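Local coordinates for TetR-family transcriptional regulator (Streptomyces coelicolor A3, PDB 2QIB), which probably binds specific DNA sites through a helix-turn-helix domain and regulates transcription as a member of the TetR family, at residues Q81-A86 and D210-G215; G93-F98 and L159-A164; R154-L159 and T180-D185. All blocks are in the same frame, centred on the assembly; numbering follows the deposited sequence.

Interaction 1: residues Q81-A86 and D210-G215; sequences QGPLGA and DEPEDG
The N-terminal end of helix 84-101 receives the carboxylate of Glu211, whose OE2 accepts a hydrogen bond from Gly85 N at 2.9 Å through its syn lone pair, with an N-H...O angle of 157°. Pro83 holds the N-cap position but has no polar side chain to offer the first-turn amides, and Glu211, distant in sequence, supplies the oxygen instead. Its chain is bent by the rotation about CB-CG (chi2 -63°), which turns the carboxylate back toward the helix end. Glycine suits position 85, since a beta carbon there would crowd OE2. One water accepts from Leu84 N and donates to Glu211 OE2; a second donates to OE1 and accepts weakly from Ala86 N. The helix start is thus joined to the surface loop between helices 198-209 and 216-228, where a type I turn from Pro212 to Gly215 leads into the last helix. Replacing Glu211 by an alanine would probably leave Gly85 N without its acceptor and deprive both bridging waters of one support. Next to the carboxylate, Pro83 CG meets Pro212 CD at 3.7 Å, the two side chains crossing at about a right angle, and Pro83 CA makes a C-H...O contact with Asp210 O at 3.5 Å.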
loop_
_atom_site.group_PDB
_atom_site.type_symbol
_atom_site.label_atom_id
_atom_site.label_comp_id
_atom_site.label_asym_id
_atom_site.label_seq_id
_atom_site.Cartn_x
_atom_site.Cartn_y
_atom_site.Cartn_z
ATOM N N GLN A 81 -6.371 6.760 25.975
ATOM C CA GLN A 81 -5.888 7.596 27.061
ATOM C C GLN A 81 -4.659 8.379 26.606
ATOM O O GLN A 81 -3.805 7.848 25.901
ATOM C CB GLN A 81 -5.497 6.722 28.270
ATOM C CG GLN A 81 -6.662 5.991 28.949
ATOM C CD GLN A 81 -7.631 6.929 29.674
ATOM O OE1 GLN A 81 -8.846 6.675 29.724
ATOM N NE2 GLN A 81 -7.100 8.016 30.238
ATOM N N GLY A 82 -4.574 9.635 27.042
ATOM C CA GLY A 82 -3.410 10.471 26.721
ATOM C C GLY A 82 -3.367 10.893 25.254
ATOM O O GLY A 82 -4.270 10.556 24.486
ATOM N N PRO A 83 -2.298 11.604 24.848
ATOM C CA PRO A 83 -2.201 12.140 23.472
ATOM C C PRO A 83 -2.305 10.988 22.462
ATOM O O PRO A 83 -1.763 9.906 22.703
ATOM C CB PRO A 83 -0.777 12.694 23.395
ATOM C CG PRO A 83 -0.321 12.841 24.764
ATOM C CD PRO A 83 -1.098 11.890 25.650
ATOM N N LEU A 84 -2.986 11.231 21.345
ATOM C CA LEU A 84 -3.248 10.172 20.359
ATOM C C LEU A 84 -1.975 9.688 19.682
ATOM O O LEU A 84 -1.842 8.501 19.403
ATOM C CB LEU A 84 -4.277 10.628 19.329
ATOM C CG LEU A 84 -5.729 10.421 19.761
ATOM C CD1 LEU A 84 -6.115 11.403 20.861
ATOM C CD2 LEU A 84 -6.702 10.492 18.576
ATOM N N GLY A 85 -1.048 10.606 19.420
ATOM C CA GLY A 85 0.198 10.244 18.727
ATOM C C GLY A 85 0.947 9.162 19.490
ATOM O O GLY A 85 1.408 8.177 18.901
ATOM N N ALA A 86 1.049 9.333 20.813
ATOM C CA ALA A 86 1.731 8.344 21.649
ATOM C C ALA A 86 1.051 6.970 21.636
ATOM O O ALA A 86 1.738 5.948 21.712
ATOM C CB ALA A 86 1.852 8.874 23.113
ATOM N N ASP A 210 -4.900 17.750 21.348
ATOM C CA ASP A 210 -4.698 16.729 22.370
ATOM C C ASP A 210 -3.224 16.350 22.539
ATOM O O ASP A 210 -2.885 15.565 23.436
ATOM C CB ASP A 210 -5.526 15.463 22.056
ATOM C CG ASP A 210 -7.013 15.609 22.424
ATOM O OD1 ASP A 210 -7.376 16.538 23.172
ATOM O OD2 ASP A 210 -7.826 14.763 21.966
ATOM N N GLU A 211 -2.360 16.873 21.668
ATOM C CA GLU A 211 -0.922 16.671 21.797
ATOM C C GLU A 211 -0.351 17.709 22.770
ATOM O O GLU A 211 -0.795 18.851 22.753
ATOM C CB GLU A 211 -0.236 16.844 20.436
ATOM C CG GLU A 211 -0.569 15.783 19.363
ATOM C CD GLU A 211 -0.132 14.372 19.755
ATOM O OE1 GLU A 211 1.061 14.179 20.099
ATOM O OE2 GLU A 211 -0.985 13.461 19.683
ATOM N N PRO A 212 0.642 17.339 23.599
ATOM C CA PRO A 212 1.230 18.369 24.474
ATOM C C PRO A 212 2.056 19.360 23.639
ATOM O O PRO A 212 2.602 18.979 22.593
ATOM C CB PRO A 212 2.147 17.571 25.394
ATOM C CG PRO A 212 2.517 16.360 24.582
ATOM C CD PRO A 212 1.287 16.027 23.782
ATOM N N GLU A 213 2.131 20.610 24.080
ATOM C CA GLU A 213 2.878 21.606 23.307
ATOM C C GLU A 213 4.357 21.239 23.147
ATOM O O GLU A 213 4.960 21.588 22.134
ATOM C CB GLU A 213 2.708 23.033 23.852
ATOM C CG GLU A 213 3.418 23.321 25.158
ATOM C CD GLU A 213 3.403 24.811 25.515
ATOM O OE1 GLU A 213 2.947 25.637 24.687
ATOM O OE2 GLU A 213 3.850 25.159 26.632
ATOM N N ASP A 214 4.932 20.518 24.106
ATOM C CA ASP A 214 6.297 19.999 23.910
ATOM C C ASP A 214 6.400 18.627 23.209
ATOM O O ASP A 214 7.444 17.962 23.284
ATOM C CB ASP A 214 7.073 19.992 25.239
ATOM C CG ASP A 214 6.524 18.979 26.237
ATOM O OD1 ASP A 214 5.591 18.207 25.883
ATOM O OD2 ASP A 214 7.044 18.947 27.379
ATOM N N GLY A 215 5.340 18.206 22.518
ATOM C CA GLY A 215 5.275 16.835 21.985
ATOM C C GLY A 215 6.013 16.652 20.669
ATOM O O GLY A 215 6.567 17.618 20.125
HETATM O O HOH W 1 -3.544 13.765 20.017
HETATM O O HOH W 2 1.844 12.069 21.391
#

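Interaction 2: residues G93-F98 and L159-A164; sequences GRYFDF and LAESTA
The hydrogen bond between segments 93-98 and 159-164 joins a side chain to a backbone: Tyr95 OH donates to Ala160 O at 2.9 Å. Helices 84-101 and 147-168 cross here at -46°, their local axes 11.4 Å apart, and a side chain as long as tyrosine can span the distance. With its CG anti to the backbone N (chi1 171°), the side chain extends toward the second helix and brings Ala160 O to the ring edge, near the ring plane. The hydroxyl arrives well above the plane of that carbonyl, while the helical amide Ala164 N reaches the same oxygen from the opposite face, so one acceptor serves two donors.

Apolar contacts lie beside this bond. Ala164 CB lies 3.7 Å from Tyr95 CZ and 3.3 Å from its OH, and Ala160 CB approaches CE2 more loosely; the small alanine side chains allow the phenol to come this close. Phe96 covers the next part of the helix, its CZ meeting Thr163 CG2 at the ring edge at 4.3 Å, and the ring also stacks edge-to-face with Trp167. Thr163 suits a buried site because its methyl faces Phe96 while OG1 bonds to Leu159 O within its own helix.

No charged pair joins the two segments; the carboxylate of Glu161 turns instead to Arg129, in a salt bridge, and Ser162 OG hydrogen-bonds to Ser158 OG of the second subunit. In a largely apolar interior of this C-terminal domain, the hydrogen bond probably fixes the direction of the phenol more specifically than packing alone could.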
loop_
_atom_site.group_PDB
_atom_site.type_symbol
_atom_site.label_atom_id
_atom_site.label_comp_id
_atom_site.label_asym_id
_atom_site.label_seq_id
_atom_site.Cartn_x
_atom_site.Cartn_y
_atom_site.Cartn_z
ATOM N N GLY A 93 5.102 0.127 17.622
ATOM C CA GLY A 93 6.145 -0.752 18.221
ATOM C C GLY A 93 5.746 -2.210 18.130
ATOM O O GLY A 93 6.553 -3.071 17.746
ATOM N N ARG A 94 4.510 -2.496 18.519
ATOM C CA ARG A 94 3.996 -3.876 18.470
ATOM C C ARG A 94 3.869 -4.388 17.018
ATOM O O ARG A 94 4.155 -5.566 16.732
ATOM C CB ARG A 94 2.660 -3.956 19.195
ATOM C CG ARG A 94 2.811 -3.699 20.739
ATOM C CD ARG A 94 1.593 -4.220 21.511
ATOM N NE ARG A 94 0.381 -3.462 21.211
ATOM C CZ ARG A 94 0.012 -2.318 21.798
ATOM N NH1 ARG A 94 0.783 -1.699 22.717
ATOM N NH2 ARG A 94 -1.130 -1.768 21.442
ATOM N N TYR A 95 3.476 -3.485 16.117
ATOM C CA TYR A 95 3.366 -3.799 14.707
ATOM C C TYR A 95 4.723 -4.192 14.128
ATOM O O TYR A 95 4.858 -5.266 13.538
ATOM C CB TYR A 95 2.731 -2.619 13.962
ATOM C CG TYR A 95 2.765 -2.736 12.441
ATOM C CD1 TYR A 95 2.222 -3.852 11.781
ATOM C CD2 TYR A 95 3.315 -1.708 11.660
ATOM C CE1 TYR A 95 2.208 -3.918 10.357
ATOM C CE2 TYR A 95 3.305 -1.762 10.250
ATOM C CZ TYR A 95 2.768 -2.874 9.607
ATOM O OH TYR A 95 2.735 -2.967 8.237
ATOM N N PHE A 96 5.764 -3.392 14.383
ATOM C CA PHE A 96 7.096 -3.765 13.915
ATOM C C PHE A 96 7.666 -5.010 14.599
ATOM O O PHE A 96 8.396 -5.788 13.967
ATOM C CB PHE A 96 8.054 -2.570 13.988
ATOM C CG PHE A 96 7.941 -1.662 12.752
ATOM C CD1 PHE A 96 6.885 -0.764 12.627
ATOM C CD2 PHE A 96 8.870 -1.747 11.741
ATOM C CE1 PHE A 96 6.763 0.051 11.496
ATOM C CE2 PHE A 96 8.769 -0.933 10.574
ATOM C CZ PHE A 96 7.722 -0.028 10.469
ATOM N N ASP A 97 7.316 -5.207 15.870
ATOM C CA ASP A 97 7.720 -6.455 16.579
ATOM C C ASP A 97 7.138 -7.626 15.783
ATOM O O ASP A 97 7.837 -8.605 15.468
ATOM C CB ASP A 97 7.097 -6.481 17.984
ATOM C CG ASP A 97 7.841 -5.610 18.994
ATOM O OD1 ASP A 97 8.944 -5.088 18.693
ATOM O OD2 ASP A 97 7.285 -5.441 20.112
ATOM N N PHE A 98 5.858 -7.515 15.457
ATOM C CA PHE A 98 5.174 -8.578 14.705
ATOM C C PHE A 98 5.837 -8.841 13.366
ATOM O O PHE A 98 6.107 -9.982 12.987
ATOM C CB PHE A 98 3.702 -8.208 14.490
ATOM C CG PHE A 98 2.925 -9.285 13.760
ATOM C CD1 PHE A 98 2.285 -10.305 14.478
ATOM C CD2 PHE A 98 2.855 -9.280 12.373
ATOM C CE1 PHE A 98 1.590 -11.313 13.798
ATOM C CE2 PHE A 98 2.155 -10.277 11.681
ATOM C CZ PHE A 98 1.523 -11.282 12.385
ATOM N N LEU A 159 0.012 2.638 3.465
ATOM C CA LEU A 159 1.325 3.257 3.668
ATOM C C LEU A 159 2.117 2.465 4.744
ATOM O O LEU A 159 3.342 2.224 4.601
ATOM C CB LEU A 159 1.158 4.723 4.137
ATOM C CG LEU A 159 2.500 5.444 4.260
ATOM C CD1 LEU A 159 3.062 5.694 2.843
ATOM C CD2 LEU A 159 2.252 6.765 4.963
ATOM N N ALA A 160 1.428 2.121 5.836
ATOM C CA ALA A 160 2.059 1.374 6.931
ATOM C C ALA A 160 2.468 -0.058 6.518
ATOM O O ALA A 160 3.545 -0.539 6.908
ATOM C CB ALA A 160 1.152 1.347 8.169
ATOM N N GLU A 161 1.644 -0.731 5.704
ATOM C CA GLU A 161 2.014 -2.022 5.096
ATOM C C GLU A 161 3.273 -1.872 4.217
ATOM O O GLU A 161 4.256 -2.623 4.319
ATOM C CB GLU A 161 0.848 -2.478 4.206
ATOM C CG GLU A 161 -0.335 -2.911 4.971
ATOM C CD GLU A 161 -1.471 -3.393 4.038
ATOM O OE1 GLU A 161 -1.190 -3.835 2.905
ATOM O OE2 GLU A 161 -2.627 -3.313 4.469
ATOM N N SER A 162 3.258 -0.882 3.331
ATOM C CA SER A 162 4.370 -0.671 2.420
ATOM C C SER A 162 5.670 -0.366 3.161
ATOM O O SER A 162 6.740 -0.877 2.828
ATOM C CB SER A 162 4.042 0.492 1.492
ATOM O OG SER A 162 5.066 0.600 0.514
ATOM N N THR A 163 5.558 0.504 4.160
ATOM C CA THR A 163 6.708 0.920 4.951
ATOM C C THR A 163 7.342 -0.299 5.627
ATOM O O THR A 163 8.571 -0.449 5.601
ATOM C CB THR A 163 6.322 2.009 5.964
ATOM O OG1 THR A 163 5.946 3.203 5.247
ATOM C CG2 THR A 163 7.475 2.360 6.890
ATOM N N ALA A 164 6.521 -1.152 6.240
ATOM C CA ALA A 164 7.063 -2.338 6.916
ATOM C C ALA A 164 7.724 -3.289 5.901
ATOM O O ALA A 164 8.799 -3.827 6.159
ATOM C CB ALA A 164 5.939 -3.077 7.683
#

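Interaction 3: residues R154-L159 and T180-D185; sequences RSWISL and TQLVHD
The helix segments carrying Trp156 and Leu182 run nearly antiparallel, at 161° between their N-to-C directions and with axes 10.8 Å apart, so that the CA of Trp156 lies nearest that of Asp185, and the CA of Leu159 nearest that of Leu182. Trp156 makes the polar link: its indole NE1 donates to Leu182 O at 2.9 Å. Because CG stands anti to the backbone N (chi1 -179°), the indole is carried across to the neighbouring helix and its N-H is presented to that carbonyl. The bond is fairly straight, 155° at the hydrogen, although the oxygen sits a little out of the indole plane and the donor is tilted from the carbonyl plane. Tryptophan suits the place because it buries a large apolar surface while its single polar hydrogen finds a backbone acceptor. On the six-membered side of the indole, CZ2 packs against Leu182 CB at 4.1 Å, the two side chains crossing at about a right angle.

Helices 147-168 and 175-194 are the pair that, as in other TetR-family regulators, meets its counterparts in the second subunit across the dimer interface; His184 lays its ring almost parallel to Tyr196 of that subunit, and Asp185 packs on Leu189 of that subunit. Within the pair, Leu159 slides past Leu182 in the opposite direction, with CG 4.2 Å from Leu182 CD2. The CD2 methyl of Leu159 turns to Asp185, 3.7 Å from CB and equally close to OD2. The methyl packs against this carboxylate without offering it a hydrogen bond, and so apolar a neighbour would, if anything, tend to raise the pKa of Asp185. Met92 of helix 84-101 and Ile136 of helix 119-140 also pack on the Trp156 side chain.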
loop_
_atom_site.group_PDB
_atom_site.type_symbol
_atom_site.label_atom_id
_atom_site.label_comp_id
_atom_site.label_asym_id
_atom_site.label_seq_id
_atom_site.Cartn_x
_atom_site.Cartn_y
_atom_site.Cartn_z
ATOM N N ARG A 154 -7.650 4.584 5.361
ATOM C CA ARG A 154 -7.317 3.367 4.638
ATOM C C ARG A 154 -6.014 3.528 3.847
ATOM O O ARG A 154 -5.215 2.570 3.734
ATOM C CB ARG A 154 -8.490 2.960 3.768
ATOM C CG ARG A 154 -9.754 2.626 4.577
ATOM C CD ARG A 154 -10.624 1.686 3.735
ATOM N NE ARG A 154 -11.896 1.331 4.370
ATOM C CZ ARG A 154 -12.090 0.283 5.179
ATOM N NH1 ARG A 154 -11.094 -0.529 5.530
ATOM N NH2 ARG A 154 -13.308 0.026 5.634
ATOM N N SER A 155 -5.773 4.722 3.314
ATOM C CA SER A 155 -4.548 4.928 2.519
ATOM C C SER A 155 -3.323 4.931 3.464
ATOM O O SER A 155 -2.235 4.441 3.068
ATOM C CB SER A 155 -4.599 6.210 1.669
ATOM O OG SER A 155 -4.617 7.347 2.490
ATOM N N TRP A 156 -3.520 5.378 4.708
ATOM C CA TRP A 156 -2.438 5.312 5.707
ATOM C C TRP A 156 -2.121 3.859 6.062
ATOM O O TRP A 156 -0.962 3.494 6.195
ATOM C CB TRP A 156 -2.754 6.084 6.973
ATOM C CG TRP A 156 -1.606 6.015 7.947
ATOM C CD1 TRP A 156 -0.490 6.822 8.013
ATOM C CD2 TRP A 156 -1.455 5.033 8.971
ATOM N NE1 TRP A 156 0.338 6.397 9.077
ATOM C CE2 TRP A 156 -0.232 5.294 9.643
ATOM C CE3 TRP A 156 -2.236 3.931 9.379
ATOM C CZ2 TRP A 156 0.204 4.507 10.722
ATOM C CZ3 TRP A 156 -1.787 3.154 10.481
ATOM C CH2 TRP A 156 -0.574 3.448 11.106
ATOM N N ILE A 157 -3.158 3.057 6.233
ATOM C CA ILE A 157 -2.974 1.600 6.474
ATOM C C ILE A 157 -2.143 0.989 5.335
ATOM O O ILE A 157 -1.197 0.260 5.588
ATOM C CB ILE A 157 -4.325 0.869 6.660
ATOM C CG1 ILE A 157 -4.983 1.344 7.974
ATOM C CG2 ILE A 157 -4.120 -0.678 6.631
ATOM C CD1 ILE A 157 -6.486 1.010 8.090
ATOM N N SER A 158 -2.425 1.340 4.079
ATOM C CA SER A 158 -1.583 0.875 2.942
ATOM C C SER A 158 -0.139 1.381 3.048
ATOM O O SER A 158 0.818 0.655 2.731
ATOM C CB SER A 158 -2.193 1.322 1.607
ATOM O OG SER A 158 -3.524 0.781 1.458
ATOM N N LEU A 159 0.012 2.638 3.465
ATOM C CA LEU A 159 1.325 3.257 3.668
ATOM C C LEU A 159 2.117 2.465 4.744
ATOM O O LEU A 159 3.342 2.224 4.601
ATOM C CB LEU A 159 1.158 4.723 4.137
ATOM C CG LEU A 159 2.500 5.444 4.260
ATOM C CD1 LEU A 159 3.062 5.694 2.843
ATOM C CD2 LEU A 159 2.252 6.765 4.963
ATOM N N THR A 180 8.225 6.192 14.298
ATOM C CA THR A 180 7.947 7.635 14.468
ATOM C C THR A 180 7.508 8.259 13.155
ATOM O O THR A 180 6.565 9.075 13.107
ATOM C CB THR A 180 9.184 8.348 15.053
ATOM O OG1 THR A 180 9.276 7.932 16.432
ATOM C CG2 THR A 180 9.010 9.851 15.003
ATOM N N GLN A 181 8.195 7.879 12.086
ATOM C CA GLN A 181 7.821 8.363 10.749
ATOM C C GLN A 181 6.375 8.066 10.393
ATOM O O GLN A 181 5.677 8.963 9.897
ATOM C CB GLN A 181 8.743 7.741 9.718
ATOM C CG GLN A 181 8.484 8.268 8.253
ATOM C CD GLN A 181 9.686 8.084 7.387
ATOM O OE1 GLN A 181 10.680 8.792 7.565
ATOM N NE2 GLN A 181 9.593 7.192 6.392
ATOM N N LEU A 182 5.907 6.851 10.664
ATOM C CA LEU A 182 4.517 6.494 10.335
ATOM C C LEU A 182 3.496 7.315 11.164
ATOM O O LEU A 182 2.420 7.688 10.639
ATOM C CB LEU A 182 4.273 4.999 10.538
ATOM C CG LEU A 182 4.816 4.218 9.333
ATOM C CD1 LEU A 182 4.881 2.743 9.673
ATOM C CD2 LEU A 182 4.008 4.441 7.997
ATOM N N VAL A 183 3.844 7.604 12.421
ATOM C CA VAL A 183 2.999 8.462 13.256
ATOM C C VAL A 183 2.936 9.885 12.681
ATOM O O VAL A 183 1.828 10.439 12.488
ATOM C CB VAL A 183 3.465 8.477 14.735
ATOM C CG1 VAL A 183 2.578 9.452 15.560
ATOM C CG2 VAL A 183 3.388 7.054 15.270
ATOM N N HIS A 184 4.100 10.463 12.359
ATOM C CA HIS A 184 4.116 11.768 11.708
ATOM C C HIS A 184 3.398 11.751 10.357
ATOM O O HIS A 184 2.675 12.691 10.040
ATOM C CB HIS A 184 5.536 12.214 11.490
ATOM C CG HIS A 184 6.244 12.584 12.757
ATOM N ND1 HIS A 184 5.619 13.263 13.789
ATOM C CD2 HIS A 184 7.537 12.429 13.131
ATOM C CE1 HIS A 184 6.503 13.504 14.745
ATOM N NE2 HIS A 184 7.668 12.990 14.382
ATOM N N ASP A 185 3.589 10.678 9.584
ATOM C CA ASP A 185 2.909 10.526 8.281
ATOM C C ASP A 185 1.394 10.609 8.440
ATOM O O ASP A 185 0.739 11.216 7.630
ATOM C CB ASP A 185 3.235 9.186 7.648
ATOM C CG ASP A 185 4.676 9.117 7.115
ATOM O OD1 ASP A 185 5.294 10.188 6.930
ATOM O OD2 ASP A 185 5.167 7.970 6.861
#

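Interactions 2 and 3 are buried and lie about 9 Å apart between centres, sharing helix 147-168 and Leu159; Leu182 of interaction 3 also packs on Phe96, Ala160 and Thr163 of interaction 2, so three helices close on one core. Both reach the second subunit. Interaction 1 lies at the surface, about 17 Å from interaction 3 and about 21 Å from interaction 2 between centres, yet it uses helix 84-101 as interaction 2 does and touches interaction 3 through Gly85 and Val183. In the core an aromatic N-H or O-H finds a backbone carbonyl amid apolar packing; at the surface the roles reverse, a carboxylate receiving a backbone amide with help from water.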